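PDB 5T8V: sister chromatid cohesion protein from Chaetomium thermophilum, which probably acts as a cohesin loader that associates with chromatin, the present chain being the C-terminal, HEAT-repeat part of the longer Scc2 protein. Local coordinates for residues S1206-Q1211 and H1272-R1277; S1254-D1259 and R1277-N1282; D1217-T1222 and K1423-I1428; V1164-L1169 and E1179-E1184. All blocks are in the same frame, centred on the assembly; numbering follows the deposited sequence.

Interaction 1: residues S1206-Q1211 and H1272-R1277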
loop_
_atom_site.group_PDB
_atom_site.type_symbol
_atom_site.label_atom_id
_atom_site.label_comp_id
_atom_site.label_asym_id
_atom_site.label_seq_id
_atom_site.Cartn_x
_atom_site.Cartn_y
_atom_site.Cartn_z
ATOM N N SER A 1206 30.494 -29.879 18.748
ATOM C CA SER A 1206 31.214 -28.624 18.931
ATOM C C SER A 1206 30.250 -27.456 19.092
ATOM O O SER A 1206 30.425 -26.610 19.973
ATOM C CB SER A 1206 32.155 -28.384 17.750
ATOM O OG SER A 1206 32.826 -27.144 17.880
ATOM N N ILE A 1207 29.227 -27.388 18.238
ATOM C CA ILE A 1207 28.256 -26.303 18.341
ATOM C C ILE A 1207 27.570 -26.336 19.699
ATOM O O ILE A 1207 27.355 -25.292 20.328
ATOM C CB ILE A 1207 27.237 -26.380 17.188
ATOM C CG1 ILE A 1207 27.939 -26.118 15.851
ATOM C CG2 ILE A 1207 26.105 -25.368 17.399
ATOM C CD1 ILE A 1207 27.060 -26.335 14.635
ATOM N N PHE A 1208 27.219 -27.533 20.178
ATOM C CA PHE A 1208 26.566 -27.634 21.480
ATOM C C PHE A 1208 27.491 -27.160 22.595
ATOM O O PHE A 1208 27.098 -26.342 23.435
ATOM C CB PHE A 1208 26.111 -29.070 21.738
ATOM C CG PHE A 1208 25.606 -29.295 23.135
ATOM C CD1 PHE A 1208 24.443 -28.684 23.571
ATOM C CD2 PHE A 1208 26.298 -30.111 24.014
ATOM C CE1 PHE A 1208 23.978 -28.883 24.855
ATOM C CE2 PHE A 1208 25.837 -30.316 25.300
ATOM C CZ PHE A 1208 24.676 -29.701 25.720
ATOM N N ALA A 1209 28.726 -27.668 22.624
ATOM C CA ALA A 1209 29.672 -27.246 23.653
ATOM C C ALA A 1209 29.893 -25.740 23.611
ATOM O O ALA A 1209 30.053 -25.097 24.654
ATOM C CB ALA A 1209 30.997 -27.987 23.484
ATOM N N TYR A 1210 29.898 -25.160 22.411
ATOM C CA TYR A 1210 30.096 -23.721 22.274
ATOM C C TYR A 1210 28.909 -22.951 22.840
ATOM O O TYR A 1210 29.083 -21.981 23.584
ATOM C CB TYR A 1210 30.319 -23.377 20.802
ATOM C CG TYR A 1210 30.640 -21.925 20.527
ATOM C CD1 TYR A 1210 31.898 -21.408 20.799
ATOM C CD2 TYR A 1210 29.691 -21.079 19.971
ATOM C CE1 TYR A 1210 32.200 -20.084 20.540
ATOM C CE2 TYR A 1210 29.982 -19.754 19.707
ATOM C CZ TYR A 1210 31.237 -19.261 19.993
ATOM O OH TYR A 1210 31.534 -17.940 19.733
ATOM N N GLN A 1211 27.689 -23.376 22.499
ATOM C CA GLN A 1211 26.502 -22.715 23.030
ATOM C C GLN A 1211 26.411 -22.859 24.543
ATOM O O GLN A 1211 25.894 -21.964 25.222
ATOM C CB GLN A 1211 25.245 -23.288 22.373
ATOM C CG GLN A 1211 25.136 -23.001 20.886
ATOM C CD GLN A 1211 24.849 -21.543 20.594
ATOM O OE1 GLN A 1211 24.100 -20.889 21.319
ATOM N NE2 GLN A 1211 25.450 -21.022 19.530
ATOM N N HIS A 1272 24.088 -36.145 28.172
ATOM C CA HIS A 1272 23.425 -36.607 26.962
ATOM C C HIS A 1272 21.972 -36.157 26.885
ATOM O O HIS A 1272 21.409 -36.118 25.786
ATOM C CB HIS A 1272 23.504 -38.131 26.875
ATOM C CG HIS A 1272 22.924 -38.690 25.615
ATOM N ND1 HIS A 1272 23.303 -38.252 24.364
ATOM C CD2 HIS A 1272 21.987 -39.644 25.412
ATOM C CE1 HIS A 1272 22.627 -38.917 23.445
ATOM N NE2 HIS A 1272 21.821 -39.768 24.054
ATOM N N VAL A 1273 21.348 -35.824 28.016
ATOM C CA VAL A 1273 19.988 -35.295 27.983
ATOM C C VAL A 1273 19.995 -33.824 27.586
ATOM O O VAL A 1273 19.133 -33.372 26.823
ATOM C CB VAL A 1273 19.300 -35.512 29.342
ATOM C CG1 VAL A 1273 17.946 -34.800 29.389
ATOM C CG2 VAL A 1273 19.117 -36.999 29.606
ATOM N N GLN A 1274 20.956 -33.053 28.100
ATOM C CA GLN A 1274 21.104 -31.669 27.666
ATOM C C GLN A 1274 21.422 -31.603 26.178
ATOM O O GLN A 1274 20.843 -30.793 25.442
ATOM C CB GLN A 1274 22.198 -30.984 28.487
ATOM C CG GLN A 1274 22.331 -29.488 28.244
ATOM C CD GLN A 1274 21.122 -28.707 28.717
ATOM O OE1 GLN A 1274 20.840 -28.637 29.914
ATOM N NE2 GLN A 1274 20.398 -28.112 27.775
ATOM N N TYR A 1275 22.334 -32.461 25.717
ATOM C CA TYR A 1275 22.682 -32.506 24.298
ATOM C C TYR A 1275 21.489 -32.950 23.455
ATOM O O TYR A 1275 21.142 -32.308 22.452
ATOM C CB TYR A 1275 23.877 -33.445 24.112
ATOM C CG TYR A 1275 24.367 -33.603 22.692
ATOM C CD1 TYR A 1275 24.604 -32.497 21.888
ATOM C CD2 TYR A 1275 24.624 -34.863 22.167
ATOM C CE1 TYR A 1275 25.063 -32.644 20.591
ATOM C CE2 TYR A 1275 25.082 -35.020 20.875
ATOM C CZ TYR A 1275 25.302 -33.908 20.090
ATOM O OH TYR A 1275 25.759 -34.061 18.801
ATOM N N SER A 1276 20.842 -34.047 23.856
ATOM C CA SER A 1276 19.670 -34.534 23.137
ATOM C C SER A 1276 18.618 -33.442 23.004
ATOM O O SER A 1276 18.105 -33.185 21.910
ATOM C CB SER A 1276 19.091 -35.755 23.853
ATOM O OG SER A 1276 20.022 -36.824 23.874
ATOM N N ARG A 1277 18.282 -32.785 24.117
ATOM C CA ARG A 1277 17.361 -31.655 24.061
ATOM C C ARG A 1277 17.844 -30.615 23.060
ATOM O O ARG A 1277 17.068 -30.112 22.236
ATOM C CB ARG A 1277 17.217 -31.031 25.449
ATOM C CG ARG A 1277 16.276 -29.836 25.485
ATOM C CD ARG A 1277 16.222 -29.204 26.861
ATOM N NE ARG A 1277 15.084 -28.298 26.987
ATOM C CZ ARG A 1277 14.717 -27.706 28.118
ATOM N NH1 ARG A 1277 15.398 -27.916 29.238
ATOM N NH2 ARG A 1277 13.661 -26.903 28.131
#
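Phe1208 turns one ring face to Tyr1275, from its CA to CD1. Tyr1275 CA sits 3.9 Å from the centroid of the Phe1208 ring, 17° off its normal, a CH-pi contact. Farther along, Tyr1275 CD1 reaches Phe1208 CG at 3.6 Å; the two rings meet obliquely, their planes inclined by 50°. In its plane, the far edge of the same phenyl meets Gln1274, whose CG lies 3.5 Å from Phe1208 CZ. Phe1208 gets there with CG anti to the backbone N (chi1 172°), which carries the ring across to helix 1271-1284. Phe1278, on that helix too, meets the Phe1208 ring, while Tyr1275 OH is hydrogen-bonded to Gln1255 OE1. A leucine in place of Phe1208 would probably lose the flat surface under Tyr1275 CA and open a gap beside Gln1274 CG. Helices 1200-1213 and 1271-1284 of this HEAT-repeat protein are thus joined here by apolar and aromatic packing, the tyrosine's polar end being satisfied elsewhere.

Interaction 2: residues S1254-D1259 and R1277-N1282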
loop_
_atom_site.group_PDB
_atom_site.type_symbol
_atom_site.label_atom_id
_atom_site.label_comp_id
_atom_site.label_asym_id
_atom_site.label_seq_id
_atom_site.Cartn_x
_atom_site.Cartn_y
_atom_site.Cartn_z
ATOM N N SER A 1254 20.588 -40.001 14.981
ATOM C CA SER A 1254 21.484 -41.042 15.470
ATOM C C SER A 1254 22.321 -40.547 16.640
ATOM O O SER A 1254 22.733 -41.346 17.489
ATOM C CB SER A 1254 22.383 -41.535 14.337
ATOM O OG SER A 1254 21.615 -42.153 13.318
ATOM N N GLN A 1255 22.576 -39.240 16.711
ATOM C CA GLN A 1255 23.318 -38.689 17.837
ATOM C C GLN A 1255 22.497 -38.663 19.118
ATOM O O GLN A 1255 23.052 -38.359 20.180
ATOM C CB GLN A 1255 23.802 -37.276 17.502
ATOM C CG GLN A 1255 25.031 -37.238 16.603
ATOM C CD GLN A 1255 26.326 -37.380 17.380
ATOM O OE1 GLN A 1255 26.555 -36.675 18.362
ATOM N NE2 GLN A 1255 27.182 -38.298 16.944
ATOM N N ILE A 1256 21.203 -38.976 19.047
ATOM C CA ILE A 1256 20.362 -38.983 20.238
ATOM C C ILE A 1256 20.278 -40.364 20.878
ATOM O O ILE A 1256 19.891 -40.468 22.051
ATOM C CB ILE A 1256 18.947 -38.471 19.905
ATOM C CG1 ILE A 1256 19.022 -37.141 19.149
ATOM C CG2 ILE A 1256 18.144 -38.261 21.183
ATOM C CD1 ILE A 1256 17.705 -36.662 18.587
ATOM N N ASP A 1257 20.635 -41.422 20.150
ATOM C CA ASP A 1257 20.633 -42.771 20.704
ATOM C C ASP A 1257 21.478 -42.803 21.972
ATOM O O ASP A 1257 22.312 -41.917 22.186
ATOM C CB ASP A 1257 21.160 -43.778 19.680
ATOM C CG ASP A 1257 20.493 -45.134 19.799
ATOM O OD1 ASP A 1257 19.912 -45.423 20.866
ATOM O OD2 ASP A 1257 20.552 -45.911 18.823
ATOM N N PHE A 1258 21.282 -43.815 22.814
ATOM C CA PHE A 1258 21.940 -43.839 24.111
ATOM C C PHE A 1258 22.113 -45.274 24.582
ATOM O O PHE A 1258 21.453 -46.198 24.098
ATOM C CB PHE A 1258 21.151 -43.036 25.150
ATOM C CG PHE A 1258 19.709 -43.433 25.252
ATOM C CD1 PHE A 1258 18.765 -42.883 24.400
ATOM C CD2 PHE A 1258 19.294 -44.352 26.200
ATOM C CE1 PHE A 1258 17.437 -43.245 24.490
ATOM C CE2 PHE A 1258 17.966 -44.717 26.294
ATOM C CZ PHE A 1258 17.038 -44.163 25.440
ATOM N N ASP A 1259 23.018 -45.439 25.543
ATOM C CA ASP A 1259 23.278 -46.722 26.188
ATOM C C ASP A 1259 23.299 -46.475 27.689
ATOM O O ASP A 1259 24.235 -45.853 28.202
ATOM C CB ASP A 1259 24.601 -47.322 25.713
ATOM C CG ASP A 1259 24.642 -48.830 25.855
ATOM O OD1 ASP A 1259 23.898 -49.371 26.700
ATOM O OD2 ASP A 1259 25.422 -49.475 25.122
ATOM N N ARG A 1277 18.282 -32.785 24.117
ATOM C CA ARG A 1277 17.361 -31.655 24.061
ATOM C C ARG A 1277 17.844 -30.615 23.060
ATOM O O ARG A 1277 17.068 -30.112 22.236
ATOM C CB ARG A 1277 17.217 -31.031 25.449
ATOM C CG ARG A 1277 16.276 -29.836 25.485
ATOM C CD ARG A 1277 16.222 -29.204 26.861
ATOM N NE ARG A 1277 15.084 -28.298 26.987
ATOM C CZ ARG A 1277 14.717 -27.706 28.118
ATOM N NH1 ARG A 1277 15.398 -27.916 29.238
ATOM N NH2 ARG A 1277 13.661 -26.903 28.131
ATOM N N PHE A 1278 19.136 -30.281 23.119
ATOM C CA PHE A 1278 19.675 -29.268 22.221
ATOM C C PHE A 1278 19.395 -29.612 20.764
ATOM O O PHE A 1278 19.041 -28.730 19.973
ATOM C CB PHE A 1278 21.178 -29.097 22.442
ATOM C CG PHE A 1278 21.853 -28.280 21.375
ATOM C CD1 PHE A 1278 21.740 -26.901 21.366
ATOM C CD2 PHE A 1278 22.594 -28.891 20.378
ATOM C CE1 PHE A 1278 22.354 -26.147 20.382
ATOM C CE2 PHE A 1278 23.209 -28.145 19.395
ATOM C CZ PHE A 1278 23.090 -26.772 19.396
ATOM N N ILE A 1279 19.539 -30.886 20.384
ATOM C CA ILE A 1279 19.430 -31.248 18.972
ATOM C C ILE A 1279 18.041 -31.742 18.583
ATOM O O ILE A 1279 17.813 -32.014 17.398
ATOM C CB ILE A 1279 20.498 -32.284 18.560
ATOM C CG1 ILE A 1279 20.333 -33.602 19.318
ATOM C CG2 ILE A 1279 21.892 -31.709 18.779
ATOM C CD1 ILE A 1279 21.291 -34.686 18.838
ATOM N N ILE A 1280 17.107 -31.863 19.525
ATOM C CA ILE A 1280 15.708 -32.078 19.144
ATOM C C ILE A 1280 14.977 -30.747 19.010
ATOM O O ILE A 1280 14.142 -30.574 18.113
ATOM C CB ILE A 1280 14.990 -33.018 20.138
ATOM C CG1 ILE A 1280 14.880 -32.387 21.526
ATOM C CG2 ILE A 1280 15.690 -34.367 20.212
ATOM C CD1 ILE A 1280 13.523 -31.774 21.805
ATOM N N GLU A 1281 15.295 -29.786 19.884
ATOM C CA GLU A 1281 14.739 -28.448 19.726
ATOM C C GLU A 1281 15.130 -27.844 18.382
ATOM O O GLU A 1281 14.421 -26.973 17.864
ATOM C CB GLU A 1281 15.200 -27.555 20.876
ATOM C CG GLU A 1281 14.602 -27.924 22.222
ATOM C CD GLU A 1281 15.198 -27.126 23.367
ATOM O OE1 GLU A 1281 16.436 -26.976 23.410
ATOM O OE2 GLU A 1281 14.426 -26.645 24.222
ATOM N N ASN A 1282 16.249 -28.291 17.803
ATOM C CA ASN A 1282 16.582 -27.894 16.438
ATOM C C ASN A 1282 15.676 -28.588 15.431
ATOM O O ASN A 1282 15.272 -27.984 14.431
ATOM C CB ASN A 1282 18.047 -28.210 16.131
ATOM C CG ASN A 1282 19.005 -27.191 16.715
ATOM O OD1 ASN A 1282 19.111 -26.070 16.222
ATOM N ND2 ASN A 1282 19.721 -27.583 17.761
#
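Apolar packing carries this contact, with Ile1256 of the loop after helix 1243-1254 set against two successive isoleucines of helix 1271-1284. Ile1256 CG1 lies 3.4 Å from Ile1279 CD1, and these two side chains run past one another in opposite directions. The tip of Ile1256, CD1, turns to the next residue and meets Ile1280 CG2 at 3.5 Å, the two side chains crossing at about a right angle. Ile1279 CD1 also touches Gln1255 CB, 3.8 Å away, so this one methyl bridges two consecutive loop residues. With chi1 at 63°, Ile1279 CG1 stands between its backbone N and carbonyl carbon, which sends CD1 out to the loop.

One polar bond ties the loop to the helix: His1272 NE2 is hydrogen-bonded to Ile1256 O, near the start of helix 1271-1284. Apart from the contact, and internal to the helix, Arg1277 NE and Glu1281 OE2 form a weak salt bridge of 3.3 Å, one turn apart.

The isoleucines also meet other helices of this all-helical C-terminal region: Ile1256 packs on Ile1373 and Ile1377 of helix 1364-1387, and Ile1280 on Val1380 of that helix and on Ile1428 of helix 1422-1431.

Interaction 3: residues D1217-T1222 and K1423-I1428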
loop_
_atom_site.group_PDB
_atom_site.type_symbol
_atom_site.label_atom_id
_atom_site.label_comp_id
_atom_site.label_asym_id
_atom_site.label_seq_id
_atom_site.Cartn_x
_atom_site.Cartn_y
_atom_site.Cartn_z
ATOM N N ASP A 1217 24.015 -20.518 26.742
ATOM C CA ASP A 1217 22.620 -20.667 26.349
ATOM C C ASP A 1217 22.445 -22.041 25.713
ATOM O O ASP A 1217 22.445 -22.160 24.480
ATOM C CB ASP A 1217 22.202 -19.563 25.375
ATOM C CG ASP A 1217 20.823 -19.797 24.787
ATOM O OD1 ASP A 1217 19.988 -20.444 25.455
ATOM O OD2 ASP A 1217 20.574 -19.332 23.656
ATOM N N PRO A 1218 22.295 -23.101 26.509
ATOM C CA PRO A 1218 22.280 -24.461 25.960
ATOM C C PRO A 1218 20.994 -24.853 25.247
ATOM O O PRO A 1218 20.846 -26.024 24.889
ATOM C CB PRO A 1218 22.492 -25.327 27.211
ATOM C CG PRO A 1218 21.897 -24.532 28.316
ATOM C CD PRO A 1218 22.148 -23.091 27.976
ATOM N N ARG A 1219 20.065 -23.926 25.025
ATOM C CA ARG A 1219 18.847 -24.256 24.303
ATOM C C ARG A 1219 19.167 -24.569 22.844
ATOM O O ARG A 1219 20.168 -24.115 22.284
ATOM C CB ARG A 1219 17.841 -23.106 24.376
ATOM C CG ARG A 1219 17.571 -22.575 25.779
ATOM C CD ARG A 1219 16.823 -23.567 26.654
ATOM N NE ARG A 1219 15.495 -23.895 26.131
ATOM C CZ ARG A 1219 14.442 -24.208 26.882
ATOM N NH1 ARG A 1219 13.281 -24.497 26.309
ATOM N NH2 ARG A 1219 14.533 -24.221 28.205
ATOM N N GLY A 1220 18.291 -25.359 22.224
ATOM C CA GLY A 1220 18.477 -25.744 20.837
ATOM C C GLY A 1220 17.985 -24.743 19.818
ATOM O O GLY A 1220 18.210 -24.938 18.620
ATOM N N ALA A 1221 17.329 -23.674 20.261
ATOM C CA ALA A 1221 16.828 -22.656 19.350
ATOM C C ALA A 1221 16.604 -21.372 20.130
ATOM O O ALA A 1221 16.435 -21.386 21.353
ATOM C CB ALA A 1221 15.536 -23.106 18.660
ATOM N N THR A 1222 16.605 -20.259 19.404
ATOM C CA THR A 1222 16.380 -18.962 20.019
ATOM C C THR A 1222 14.902 -18.787 20.361
ATOM O O THR A 1222 14.043 -19.587 19.983
ATOM C CB THR A 1222 16.836 -17.833 19.093
ATOM O OG1 THR A 1222 16.087 -17.879 17.872
ATOM C CG2 THR A 1222 18.318 -17.957 18.782
ATOM N N LYS A 1423 3.389 -24.235 21.988
ATOM C CA LYS A 1423 2.949 -25.409 22.735
ATOM C C LYS A 1423 4.042 -26.469 22.789
ATOM O O LYS A 1423 4.296 -27.055 23.847
ATOM C CB LYS A 1423 1.680 -25.982 22.105
ATOM C CG LYS A 1423 0.496 -25.027 22.104
ATOM C CD LYS A 1423 -0.709 -25.637 21.404
ATOM C CE LYS A 1423 -1.922 -24.722 21.481
ATOM N NZ LYS A 1423 -3.107 -25.305 20.794
ATOM N N VAL A 1424 4.697 -26.731 21.656
ATOM C CA VAL A 1424 5.733 -27.756 21.618
ATOM C C VAL A 1424 6.944 -27.328 22.441
ATOM O O VAL A 1424 7.583 -28.153 23.103
ATOM C CB VAL A 1424 6.116 -28.073 20.160
ATOM C CG1 VAL A 1424 6.646 -26.832 19.451
ATOM C CG2 VAL A 1424 7.133 -29.206 20.106
ATOM N N TRP A 1425 7.279 -26.038 22.413
ATOM C CA TRP A 1425 8.393 -25.533 23.210
ATOM C C TRP A 1425 8.110 -25.700 24.700
ATOM O O TRP A 1425 8.864 -26.364 25.428
ATOM C CB TRP A 1425 8.636 -24.064 22.856
ATOM C CG TRP A 1425 9.894 -23.475 23.415
ATOM C CD1 TRP A 1425 10.003 -22.647 24.493
ATOM C CD2 TRP A 1425 11.221 -23.655 22.909
ATOM N NE1 TRP A 1425 11.318 -22.303 24.694
ATOM C CE2 TRP A 1425 12.087 -22.909 23.736
ATOM C CE3 TRP A 1425 11.764 -24.376 21.841
ATOM C CZ2 TRP A 1425 13.464 -22.864 23.528
ATOM C CZ3 TRP A 1425 13.133 -24.331 21.637
ATOM C CH2 TRP A 1425 13.967 -23.580 22.477
ATOM N N GLU A 1426 7.012 -25.103 25.167
ATOM C CA GLU A 1426 6.603 -25.240 26.560
ATOM C C GLU A 1426 6.576 -26.702 26.987
ATOM O O GLU A 1426 7.124 -27.066 28.033
ATOM C CB GLU A 1426 5.229 -24.591 26.753
ATOM C CG GLU A 1426 4.525 -24.940 28.057
ATOM C CD GLU A 1426 3.170 -24.272 28.175
ATOM O OE1 GLU A 1426 2.888 -23.350 27.378
ATOM O OE2 GLU A 1426 2.382 -24.671 29.060
ATOM N N GLU A 1427 5.940 -27.557 26.184
ATOM C CA GLU A 1427 5.818 -28.962 26.558
ATOM C C GLU A 1427 7.183 -29.635 26.629
ATOM O O GLU A 1427 7.427 -30.467 27.511
ATOM C CB GLU A 1427 4.909 -29.693 25.570
ATOM C CG GLU A 1427 4.613 -31.137 25.950
ATOM C CD GLU A 1427 3.879 -31.256 27.273
ATOM O OE1 GLU A 1427 3.370 -30.228 27.770
ATOM O OE2 GLU A 1427 3.810 -32.379 27.817
ATOM N N ILE A 1428 8.086 -29.293 25.708
ATOM C CA ILE A 1428 9.445 -29.824 25.770
ATOM C C ILE A 1428 10.090 -29.452 27.098
ATOM O O ILE A 1428 10.721 -30.287 27.758
ATOM C CB ILE A 1428 10.277 -29.323 24.575
ATOM C CG1 ILE A 1428 9.871 -30.071 23.302
ATOM C CG2 ILE A 1428 11.780 -29.514 24.829
ATOM C CD1 ILE A 1428 10.442 -29.482 22.028
#
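Arg1219, which meets Trp1425 across this contact, gives its carbonyl O to Lys1229 NZ, an ammonium group held as well by Asp1217 OD2 in a salt bridge and by Gln1211 OE1. From this anchored loop the arginine side chain bends at chi2 (-69°) and again at chi3 (-62°), which brings the guanidinium to the benzo part of the indole. Arg1219 NH1 lies 3.2 Å from Trp1425 CZ2, and Arg1219 NE follows at 3.5 Å from the same CZ2. The guanidinium slants against the ring, the planes 39° apart. Arg1219 NH1 and Trp1425 NE1 are close, but both are donors and make no bond. This is a loop-to-helix contact in a predominantly helical chain: the linker between helices 1200-1213 and 1231-1240 receives an aromatic side chain from helix 1422-1431, about 200 residues farther on. Ala1221 meets the six-membered ring at CH2 and CZ3, its O 3.5 Å from Trp1425 CH2 and its CB 4.0 Å from Trp1425 CZ3. Trp1425 also makes an edge-to-face pair with Phe1226. The loop is tied to helix 1271-1284 by Gly1220 N, hydrogen-bonded to Glu1281 OE1, while Arg1219 NH1 and Glu1281 OE2 make a long, weak ion pair.

Interaction 4: residues V1164-L1169 and E1179-E1184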
loop_
_atom_site.group_PDB
_atom_site.type_symbol
_atom_site.label_atom_id
_atom_site.label_comp_id
_atom_site.label_asym_id
_atom_site.label_seq_id
_atom_site.Cartn_x
_atom_site.Cartn_y
_atom_site.Cartn_z
ATOM N N VAL A 1164 35.489 -27.401 11.571
ATOM C CA VAL A 1164 34.625 -27.454 12.748
ATOM C C VAL A 1164 34.661 -26.135 13.504
ATOM O O VAL A 1164 33.651 -25.700 14.069
ATOM C CB VAL A 1164 35.028 -28.635 13.650
ATOM C CG1 VAL A 1164 34.289 -28.582 14.986
ATOM C CG2 VAL A 1164 34.749 -29.955 12.945
ATOM N N THR A 1165 35.819 -25.474 13.530
ATOM C CA THR A 1165 35.931 -24.222 14.271
ATOM C C THR A 1165 35.022 -23.153 13.678
ATOM O O THR A 1165 34.287 -22.478 14.406
ATOM C CB THR A 1165 37.386 -23.746 14.293
ATOM O OG1 THR A 1165 38.185 -24.688 15.021
ATOM C CG2 THR A 1165 37.505 -22.372 14.959
ATOM N N PHE A 1166 35.057 -22.979 12.355
ATOM C CA PHE A 1166 34.224 -21.956 11.730
ATOM C C PHE A 1166 32.752 -22.347 11.757
ATOM O O PHE A 1166 31.881 -21.492 11.964
ATOM C CB PHE A 1166 34.683 -21.699 10.295
ATOM C CG PHE A 1166 35.869 -20.782 10.196
ATOM C CD1 PHE A 1166 35.773 -19.457 10.587
ATOM C CD2 PHE A 1166 37.074 -21.241 9.706
ATOM C CE1 PHE A 1166 36.864 -18.610 10.495
ATOM C CE2 PHE A 1166 38.169 -20.398 9.610
ATOM C CZ PHE A 1166 38.063 -19.082 10.005
ATOM N N ILE A 1167 32.452 -23.630 11.546
ATOM C CA ILE A 1167 31.078 -24.100 11.702
ATOM C C ILE A 1167 30.564 -23.756 13.093
ATOM O O ILE A 1167 29.390 -23.408 13.272
ATOM C CB ILE A 1167 30.996 -25.613 11.425
ATOM C CG1 ILE A 1167 31.402 -25.912 9.979
ATOM C CG2 ILE A 1167 29.586 -26.133 11.690
ATOM C CD1 ILE A 1167 31.551 -27.388 9.667
ATOM N N THR A 1168 31.437 -23.841 14.100
ATOM C CA THR A 1168 31.033 -23.544 15.471
ATOM C C THR A 1168 30.862 -22.045 15.685
ATOM O O THR A 1168 29.884 -21.607 16.302
ATOM C CB THR A 1168 32.065 -24.108 16.449
ATOM O OG1 THR A 1168 32.277 -25.498 16.177
ATOM C CG2 THR A 1168 31.590 -23.952 17.881
ATOM N N LEU A 1169 31.802 -21.243 15.188
ATOM C CA LEU A 1169 31.725 -19.799 15.368
ATOM C C LEU A 1169 30.576 -19.179 14.587
ATOM O O LEU A 1169 30.150 -18.067 14.916
ATOM C CB LEU A 1169 33.047 -19.153 14.956
ATOM C CG LEU A 1169 34.259 -19.530 15.814
ATOM C CD1 LEU A 1169 35.549 -19.085 15.149
ATOM C CD2 LEU A 1169 34.146 -18.927 17.210
ATOM N N GLU A 1179 29.068 -13.728 11.015
ATOM C CA GLU A 1179 29.065 -13.474 9.578
ATOM C C GLU A 1179 30.341 -13.996 8.924
ATOM O O GLU A 1179 30.287 -14.759 7.952
ATOM C CB GLU A 1179 28.893 -11.977 9.316
ATOM C CG GLU A 1179 27.542 -11.432 9.760
ATOM C CD GLU A 1179 27.468 -9.919 9.698
ATOM O OE1 GLU A 1179 28.392 -9.297 9.130
ATOM O OE2 GLU A 1179 26.485 -9.352 10.220
ATOM N N LEU A 1180 31.500 -13.597 9.450
ATOM C CA LEU A 1180 32.770 -14.033 8.878
ATOM C C LEU A 1180 32.905 -15.551 8.936
ATOM O O LEU A 1180 33.215 -16.203 7.928
ATOM C CB LEU A 1180 33.923 -13.352 9.617
ATOM C CG LEU A 1180 35.340 -13.585 9.090
ATOM C CD1 LEU A 1180 35.488 -13.086 7.662
ATOM C CD2 LEU A 1180 36.348 -12.900 10.003
ATOM N N ALA A 1181 32.671 -16.135 10.113
ATOM C CA ALA A 1181 32.768 -17.585 10.250
ATOM C C ALA A 1181 31.800 -18.291 9.310
ATOM O O ALA A 1181 32.111 -19.363 8.776
ATOM C CB ALA A 1181 32.505 -17.996 11.698
ATOM N N PHE A 1182 30.621 -17.708 9.094
ATOM C CA PHE A 1182 29.661 -18.300 8.168
ATOM C C PHE A 1182 30.170 -18.230 6.733
ATOM O O PHE A 1182 29.935 -19.147 5.939
ATOM C CB PHE A 1182 28.308 -17.600 8.296
ATOM C CG PHE A 1182 27.313 -18.009 7.249
ATOM C CD1 PHE A 1182 26.687 -19.244 7.313
ATOM C CD2 PHE A 1182 26.998 -17.159 6.202
ATOM C CE1 PHE A 1182 25.770 -19.623 6.350
ATOM C CE2 PHE A 1182 26.081 -17.533 5.237
ATOM C CZ PHE A 1182 25.467 -18.766 5.312
ATOM N N LEU A 1183 30.864 -17.145 6.380
ATOM C CA LEU A 1183 31.471 -17.060 5.056
ATOM C C LEU A 1183 32.544 -18.125 4.878
ATOM O O LEU A 1183 32.640 -18.750 3.814
ATOM C CB LEU A 1183 32.062 -15.668 4.835
ATOM C CG LEU A 1183 31.071 -14.528 4.603
ATOM C CD1 LEU A 1183 31.789 -13.187 4.667
ATOM C CD2 LEU A 1183 30.366 -14.692 3.265
ATOM N N GLU A 1184 33.360 -18.350 5.909
ATOM C CA GLU A 1184 34.425 -19.340 5.792
ATOM C C GLU A 1184 33.867 -20.755 5.755
ATOM O O GLU A 1184 34.398 -21.619 5.049
ATOM C CB GLU A 1184 35.417 -19.181 6.942
ATOM C CG GLU A 1184 36.096 -17.823 6.974
ATOM C CD GLU A 1184 36.759 -17.475 5.654
ATOM O OE1 GLU A 1184 37.202 -18.405 4.944
ATOM O OE2 GLU A 1184 36.827 -16.272 5.325
#
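Phe1166 of helix 1163-1169 lies against Ala1181 and Glu1184, which are one turn apart on helix 1175-1191. Its CB lies 3.8 Å from Ala1181 O. At the next step Phe1166 CG meets Glu1184 CB at 3.7 Å, and Phe1166 CD1 comes to 3.6 Å from Ala1181 CA, with Ala1181 CB near the plane of the ring at its edge. Toward the tip, Phe1166 CE1 and CZ run along Glu1184 CG, the former at 3.7 Å. Glu1184 CB stands over the ring centre, 10° off the normal, a CH-pi contact. Beyond it the glutamate chain bends at chi2 (-54°), and its OE1 is hydrogen-bonded to Asn1152 ND2. Replacing Phe1166 by an alanine would probably strip Glu1184 CB and CG of the face they lie on and open a gap beside Ala1181. One turn on, Leu1169 CB packs on Ala1181 CB at 3.5 Å. The small Ala1181 is consistent with the close approach of the two short segments, 7.7 Å between axes, at 138° between their directions. They form a roughly antiparallel helical hairpin, consistent with HEAT-repeat architecture. Helix 1139-1154 packs alongside, Val1145 on Phe1166 and Leu1169, and Ala1149 on Glu1184, while helix 1200-1213 touches Ile1167 and Thr1168.

Overall arrangement
Following the chain from its N terminus, interaction 4 comes first and closes a short hairpin between successive helices. Interaction 1 then opens on helix 1200-1213 and reaches helix 1271-1284; interaction 4 precedes it in series, yet the two touch where helix 1200-1213 packs on helix 1163-1169, Ser1206 on Val1164 and Tyr1210 on Leu1169. Interaction 3 begins in the loop that follows and closes the longest span, to helix 1422-1431, so it crosses interaction 1. Interaction 2 falls wholly within that span; it also crosses interaction 1, sharing Arg1277 and helix 1271-1284. Interactions 1, 2 and 3 cluster around this helix, their centres about 9 to 13 Å apart, whereas interaction 4 lies about 23 Å from the centre of interaction 2.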